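PDB 5NLA: putative transcriptional regulator TRANSCRIPTION REGULATOR protein from Rhizobium meliloti, which binds c-di-GMP by a PilZ-like mechanism and, as an AraC-like transcriptional activator that probably binds specific DNA sequences, regulates extracellular polysaccharide production. Local coordinates for residues D122-G127 against V251-H256; M173-L178 against A255-H260. All blocks are in the same frame, centred on the assembly; numbering follows the deposited sequence.

Contact 1. Residues D122-G127 against V251-H256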
loop_
_atom_site.group_PDB
_atom_site.type_symbol
_atom_site.label_atom_id
_atom_site.label_comp_id
_atom_site.label_asym_id
_atom_site.label_seq_id
_atom_site.Cartn_x
_atom_site.Cartn_y
_atom_site.Cartn_z
ATOM N N ASP A 122 5.948 -2.562 1.243
ATOM C CA ASP A 122 5.904 -1.525 2.282
ATOM C C ASP A 122 5.305 -0.213 1.769
ATOM O O ASP A 122 5.604 0.879 2.282
ATOM C CB ASP A 122 7.304 -1.283 2.822
ATOM C CG ASP A 122 8.274 -0.828 1.750
ATOM O OD1 ASP A 122 7.933 -0.877 0.547
ATOM O OD2 ASP A 122 9.392 -0.433 2.126
ATOM N N HIS A 123 4.424 -0.324 0.787
ATOM C CA HIS A 123 3.845 0.840 0.161
ATOM C C HIS A 123 3.072 1.639 1.214
ATOM O O HIS A 123 2.676 1.096 2.248
ATOM C CB HIS A 123 2.888 0.431 -0.976
ATOM C CG HIS A 123 3.559 -0.218 -2.150
ATOM N ND1 HIS A 123 4.238 -1.411 -2.057
ATOM C CD2 HIS A 123 3.627 0.150 -3.453
ATOM C CE1 HIS A 123 4.720 -1.737 -3.244
ATOM N NE2 HIS A 123 4.355 -0.811 -4.112
ATOM N N TRP A 124 2.891 2.929 0.952
ATOM C CA TRP A 124 1.927 3.740 1.686
ATOM C C TRP A 124 0.581 3.485 1.013
ATOM O O TRP A 124 0.432 3.666 -0.194
ATOM C CB TRP A 124 2.285 5.218 1.598
ATOM C CG TRP A 124 3.706 5.523 1.938
ATOM C CD1 TRP A 124 4.719 5.722 1.065
ATOM C CD2 TRP A 124 4.267 5.666 3.248
ATOM N NE1 TRP A 124 5.882 5.974 1.745
ATOM C CE2 TRP A 124 5.631 5.945 3.087
ATOM C CE3 TRP A 124 3.747 5.573 4.542
ATOM C CZ2 TRP A 124 6.485 6.144 4.158
ATOM C CZ3 TRP A 124 4.599 5.761 5.615
ATOM C CH2 TRP A 124 5.954 6.051 5.415
ATOM N N ASN A 125 -0.387 3.028 1.787
ATOM C CA ASN A 125 -1.703 2.693 1.263
ATOM C C ASN A 125 -2.669 3.792 1.686
ATOM O O ASN A 125 -2.788 4.115 2.875
ATOM C CB ASN A 125 -2.144 1.332 1.823
ATOM C CG ASN A 125 -3.275 0.667 1.031
ATOM O OD1 ASN A 125 -3.884 -0.271 1.534
ATOM N ND2 ASN A 125 -3.543 1.118 -0.184
ATOM N N VAL A 126 -3.317 4.393 0.702
ATOM C CA VAL A 126 -4.431 5.299 0.952
ATOM C C VAL A 126 -5.625 4.756 0.206
ATOM O O VAL A 126 -5.506 4.395 -0.965
ATOM C CB VAL A 126 -4.098 6.710 0.484
ATOM C CG1 VAL A 126 -5.354 7.553 0.333
ATOM C CG2 VAL A 126 -3.128 7.341 1.471
ATOM N N GLY A 127 -6.764 4.675 0.881
ATOM C CA GLY A 127 -7.951 4.056 0.291
ATOM C C GLY A 127 -9.200 4.846 0.585
ATOM O O GLY A 127 -9.466 5.158 1.740
ATOM N N VAL A 251 10.519 -5.675 8.199
ATOM C CA VAL A 251 11.862 -5.527 7.666
ATOM C C VAL A 251 11.962 -4.553 6.504
ATOM O O VAL A 251 12.794 -3.654 6.555
ATOM C CB VAL A 251 12.579 -6.866 7.298
ATOM C CG1 VAL A 251 13.065 -7.572 8.550
ATOM C CG2 VAL A 251 11.742 -7.789 6.422
ATOM N N MET A 252 11.133 -4.706 5.477
ATOM C CA MET A 252 11.316 -3.934 4.238
ATOM C C MET A 252 11.114 -2.448 4.444
ATOM O O MET A 252 11.836 -1.644 3.865
ATOM C CB MET A 252 10.389 -4.414 3.115
ATOM C CG MET A 252 10.684 -3.817 1.738
ATOM S SD MET A 252 12.391 -3.935 1.141
ATOM C CE MET A 252 12.000 -4.728 -0.410
ATOM N N GLU A 253 10.140 -2.088 5.268
ATOM C CA GLU A 253 9.918 -0.687 5.618
ATOM C C GLU A 253 11.140 -0.153 6.387
ATOM O O GLU A 253 11.592 0.965 6.137
ATOM C CB GLU A 253 8.609 -0.527 6.418
ATOM C CG GLU A 253 7.759 0.702 6.079
ATOM C CD GLU A 253 7.812 1.778 7.129
ATOM O OE1 GLU A 253 8.948 2.134 7.522
ATOM O OE2 GLU A 253 6.732 2.262 7.552
ATOM N N ARG A 254 11.688 -0.966 7.288
ATOM C CA ARG A 254 12.892 -0.579 8.033
ATOM C C ARG A 254 14.125 -0.449 7.143
ATOM O O ARG A 254 14.921 0.462 7.343
ATOM C CB ARG A 254 13.150 -1.520 9.218
ATOM C CG ARG A 254 12.262 -1.192 10.409
ATOM C CD ARG A 254 12.556 -2.041 11.624
ATOM N NE ARG A 254 12.244 -3.444 11.348
ATOM C CZ ARG A 254 13.068 -4.486 11.516
ATOM N NH1 ARG A 254 14.304 -4.340 12.009
ATOM N NH2 ARG A 254 12.635 -5.706 11.201
ATOM N N ALA A 255 14.249 -1.337 6.157
ATOM C CA ALA A 255 15.329 -1.291 5.165
ATOM C C ALA A 255 15.222 -0.085 4.229
ATOM O O ALA A 255 16.204 0.635 4.022
ATOM C CB ALA A 255 15.342 -2.566 4.342
ATOM N N HIS A 256 14.035 0.126 3.659
ATOM C CA HIS A 256 13.810 1.283 2.785
ATOM C C HIS A 256 14.044 2.627 3.496
ATOM O O HIS A 256 14.525 3.586 2.866
ATOM C CB HIS A 256 12.409 1.254 2.154
ATOM C CG HIS A 256 12.297 0.372 0.948
ATOM N ND1 HIS A 256 11.088 -0.089 0.482
ATOM C CD2 HIS A 256 13.235 -0.136 0.115
ATOM C CE1 HIS A 256 11.279 -0.831 -0.590
ATOM N NE2 HIS A 256 12.573 -0.876 -0.835
#

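Contact 2. Residues M173-L178 against A255-H260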
loop_
_atom_site.group_PDB
_atom_site.type_symbol
_atom_site.label_atom_id
_atom_site.label_comp_id
_atom_site.label_asym_id
_atom_site.label_seq_id
_atom_site.Cartn_x
_atom_site.Cartn_y
_atom_site.Cartn_z
ATOM N N MET A 173 1.526 3.674 -2.919
ATOM C CA MET A 173 2.635 4.567 -3.262
ATOM C C MET A 173 3.933 3.937 -2.725
ATOM O O MET A 173 3.997 3.593 -1.535
ATOM C CB MET A 173 2.402 5.954 -2.633
ATOM C CG MET A 173 1.302 6.790 -3.309
ATOM S SD MET A 173 0.581 8.133 -2.334
ATOM C CE MET A 173 -0.145 7.130 -1.062
ATOM N N PRO A 174 4.965 3.764 -3.585
ATOM C CA PRO A 174 6.209 3.140 -3.111
ATOM C C PRO A 174 6.911 3.981 -2.047
ATOM O O PRO A 174 6.857 5.207 -2.123
ATOM C CB PRO A 174 7.078 3.057 -4.367
ATOM C CG PRO A 174 6.184 3.339 -5.514
ATOM C CD PRO A 174 5.062 4.163 -5.001
ATOM N N TYR A 175 7.571 3.321 -1.088
ATOM C CA TYR A 175 8.135 3.992 0.098
ATOM C C TYR A 175 8.713 5.369 -0.185
ATOM O O TYR A 175 8.445 6.328 0.533
ATOM C CB TYR A 175 9.254 3.164 0.757
ATOM C CG TYR A 175 9.658 3.756 2.090
ATOM C CD1 TYR A 175 8.824 3.623 3.189
ATOM C CD2 TYR A 175 10.828 4.488 2.241
ATOM C CE1 TYR A 175 9.142 4.179 4.408
ATOM C CE2 TYR A 175 11.153 5.052 3.467
ATOM C CZ TYR A 175 10.294 4.892 4.549
ATOM O OH TYR A 175 10.560 5.425 5.790
ATOM N N GLU A 176 9.512 5.438 -1.237
ATOM C CA GLU A 176 10.304 6.611 -1.534
ATOM C C GLU A 176 9.484 7.829 -1.948
ATOM O O GLU A 176 9.898 8.959 -1.691
ATOM C CB GLU A 176 11.314 6.261 -2.614
ATOM C CG GLU A 176 12.335 7.343 -2.881
ATOM C CD GLU A 176 13.206 7.719 -1.683
ATOM O OE1 GLU A 176 13.485 6.843 -0.826
ATOM O OE2 GLU A 176 13.623 8.900 -1.615
ATOM N N LEU A 177 8.328 7.603 -2.563
ATOM C CA LEU A 177 7.428 8.696 -2.956
ATOM C C LEU A 177 7.180 9.684 -1.812
ATOM O O LEU A 177 7.219 10.901 -2.011
ATOM C CB LEU A 177 6.085 8.146 -3.466
ATOM C CG LEU A 177 5.538 8.759 -4.756
ATOM C CD1 LEU A 177 5.337 10.258 -4.612
ATOM C CD2 LEU A 177 6.454 8.453 -5.943
ATOM N N LEU A 178 6.951 9.140 -0.620
ATOM C CA LEU A 178 6.606 9.922 0.560
ATOM C C LEU A 178 7.654 9.860 1.682
ATOM O O LEU A 178 7.411 10.377 2.772
ATOM C CB LEU A 178 5.247 9.453 1.100
ATOM C CG LEU A 178 4.043 9.491 0.147
ATOM C CD1 LEU A 178 2.888 8.614 0.625
ATOM C CD2 LEU A 178 3.571 10.924 -0.035
ATOM N N ALA A 255 14.249 -1.337 6.157
ATOM C CA ALA A 255 15.329 -1.291 5.165
ATOM C C ALA A 255 15.222 -0.085 4.229
ATOM O O ALA A 255 16.204 0.635 4.022
ATOM C CB ALA A 255 15.342 -2.566 4.342
ATOM N N HIS A 256 14.035 0.126 3.659
ATOM C CA HIS A 256 13.810 1.283 2.785
ATOM C C HIS A 256 14.044 2.627 3.496
ATOM O O HIS A 256 14.525 3.586 2.866
ATOM C CB HIS A 256 12.409 1.254 2.154
ATOM C CG HIS A 256 12.297 0.372 0.948
ATOM N ND1 HIS A 256 11.088 -0.089 0.482
ATOM C CD2 HIS A 256 13.235 -0.136 0.115
ATOM C CE1 HIS A 256 11.279 -0.831 -0.590
ATOM N NE2 HIS A 256 12.573 -0.876 -0.835
ATOM N N ARG A 257 13.719 2.678 4.792
ATOM C CA ARG A 257 13.948 3.866 5.610
ATOM C C ARG A 257 15.427 4.056 5.899
ATOM O O ARG A 257 15.963 5.153 5.713
ATOM C CB ARG A 257 13.195 3.785 6.940
ATOM C CG ARG A 257 13.254 5.081 7.746
ATOM C CD ARG A 257 12.468 4.999 9.036
ATOM N NE ARG A 257 12.922 3.907 9.894
ATOM C CZ ARG A 257 12.298 3.501 10.999
ATOM N NH1 ARG A 257 11.182 4.103 11.410
ATOM N NH2 ARG A 257 12.787 2.481 11.704
ATOM N N TYR A 258 16.075 2.994 6.376
ATOM C CA TYR A 258 17.506 3.040 6.651
ATOM C C TYR A 258 18.230 3.597 5.434
ATOM O O TYR A 258 18.939 4.583 5.538
ATOM C CB TYR A 258 18.050 1.662 7.019
ATOM C CG TYR A 258 19.492 1.728 7.428
ATOM C CD1 TYR A 258 19.848 2.044 8.735
ATOM C CD2 TYR A 258 20.508 1.515 6.498
ATOM C CE1 TYR A 258 21.176 2.135 9.107
ATOM C CE2 TYR A 258 21.840 1.607 6.856
ATOM C CZ TYR A 258 22.182 1.914 8.160
ATOM O OH TYR A 258 23.530 2.002 8.496
ATOM N N ILE A 259 18.005 2.980 4.280
ATOM C CA ILE A 259 18.579 3.437 3.015
ATOM C C ILE A 259 18.284 4.902 2.742
ATOM O O ILE A 259 19.190 5.638 2.369
ATOM C CB ILE A 259 18.124 2.559 1.820
ATOM C CG1 ILE A 259 18.882 1.227 1.851
ATOM C CG2 ILE A 259 18.353 3.251 0.470
ATOM C CD1 ILE A 259 18.295 0.161 0.950
ATOM N N HIS A 260 17.037 5.323 2.919
ATOM C CA HIS A 260 16.652 6.726 2.678
ATOM C C HIS A 260 17.454 7.684 3.553
ATOM O O HIS A 260 17.946 8.704 3.061
ATOM C CB HIS A 260 15.145 6.938 2.905
ATOM C CG HIS A 260 14.697 8.361 2.735
ATOM N ND1 HIS A 260 14.219 8.852 1.539
ATOM C CD2 HIS A 260 14.657 9.396 3.610
ATOM C CE1 HIS A 260 13.908 10.128 1.686
ATOM N NE2 HIS A 260 14.164 10.482 2.932
#

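Contact 1. Residues D122-G127 against V251-H256
Asp122 and His256 meet in a buried His-carboxylate hydrogen bond that ties the loop leading into strand 124-129, an inner strand of the larger antiparallel sheet, to helix 251-261, probably the first helix of the AraC-type DNA-binding region. His256 ND1 donates to Asp122 OD2, at a modelled distance of 2.4 Å that is doubtfully short at this resolution. The N-H points only roughly at the oxygen (135°), and the carboxylate is turned 42° from the imidazole plane.

Asp122 CG lies between its own backbone N and carbonyl carbon (chi1 60°), which carries the carboxylate across to the helix. There, Asp122 OD2 also comes 3.2 Å from Met252 O, an approach of two acceptors without a bond. That carbonyl is already engaged by the backbone N of His256 in the ordinary helical pattern. Behind the polar pair, Asp122 CB packs on Glu253 CG at 3.8 Å.

The imidazole is flanked from its own helix and from another. One turn earlier, Met252 bends at chi2 and chi3 to lay its sulfur over one face of the His256 ring, toward the rim, and the ring of Tyr297 of helix 294-306 meets the imidazole with a shallow angle between the planes. Farther out, Glu253 OE2 is hydrogen-bonded to Ser154 OG of strand 150-154, which holds the glutamate tip beside the sheet. Glu253 OE1 is 6.0 Å from Asp122 OD2, so the two carboxylates stay apart although their aliphatic parts pack. Trp124 reaches the same region, its NE1 engaged by Tyr175 O. The far corner of its indole, Trp124 CH2, approaches Glu253 OE2 obliquely at 4.4 Å.

Contact 2. Residues M173-L178 against A255-H260
Tyr175 lies from CB to OH against the His256-Arg257 turn of helix 251-261, its ring touching the backbone of the helix as well as the side chains. With CG anti to the backbone N (chi1 -171°), the side chain extends straight across to the helix. Tyr175 CB starts 3.7 Å from His256 ND1, at an oblique angle to that imidazole. Further out, Tyr175 CD2 rests on His256 CB at 3.6 Å, the two side chains running past one another in antiparallel sense. The ring then passes beside the helix backbone, Tyr175 CE2 standing 3.7 Å from Arg257 CA and close to the carbonyl oxygen of His256. At the tip, Tyr175 OH packs against the aliphatic root of Arg257, 3.3 Å from CB and about as far from CG. The arginine chain continues past the phenol to a salt bridge with Glu186.

Beside this packing lies a His-carboxylate hydrogen bond. His260 ND1 donates to Glu176 OE1 over 3.2 Å with a nearly straight N-H (163°), meeting the syn side of the carboxylate close to the imidazole plane. A second, weak bond runs from the same nitrogen to Glu176 OE2, and that oxygen also forms a salt bridge with Arg301 of helix 294-306. The carboxylate thus joins two helices at once. The short, weakly bonded helix around 175-178, directly following strand 166-173, packs against helix 251-261 through Tyr175 and Glu176, against Trp124 of strand 124-129 through Tyr175 and Leu178, and against helix 220-234 through Leu177 and Leu178, with helix 182-187 also packing against Tyr175.

The two contacts dock the same helix, 251-261, onto the ends of two neighbouring inner strands, at the loop before 124-129 and the short helix after 166-173, their centres about 7 Å apart. Contact 1 is buried and takes the earlier turns, whereas contact 2 lies nearer the surface and takes the later ones; His256 serves both. Each has a histidine-carboxylate bond, but the acid of contact 2 is shared with an arginine. The two sheet-side segments are themselves joined: Trp124 N lies 2.8 Å from Met173 O, a probable backbone hydrogen bond, and the indole N-H of Trp124 links the strand of contact 1 to the short helix of contact 2.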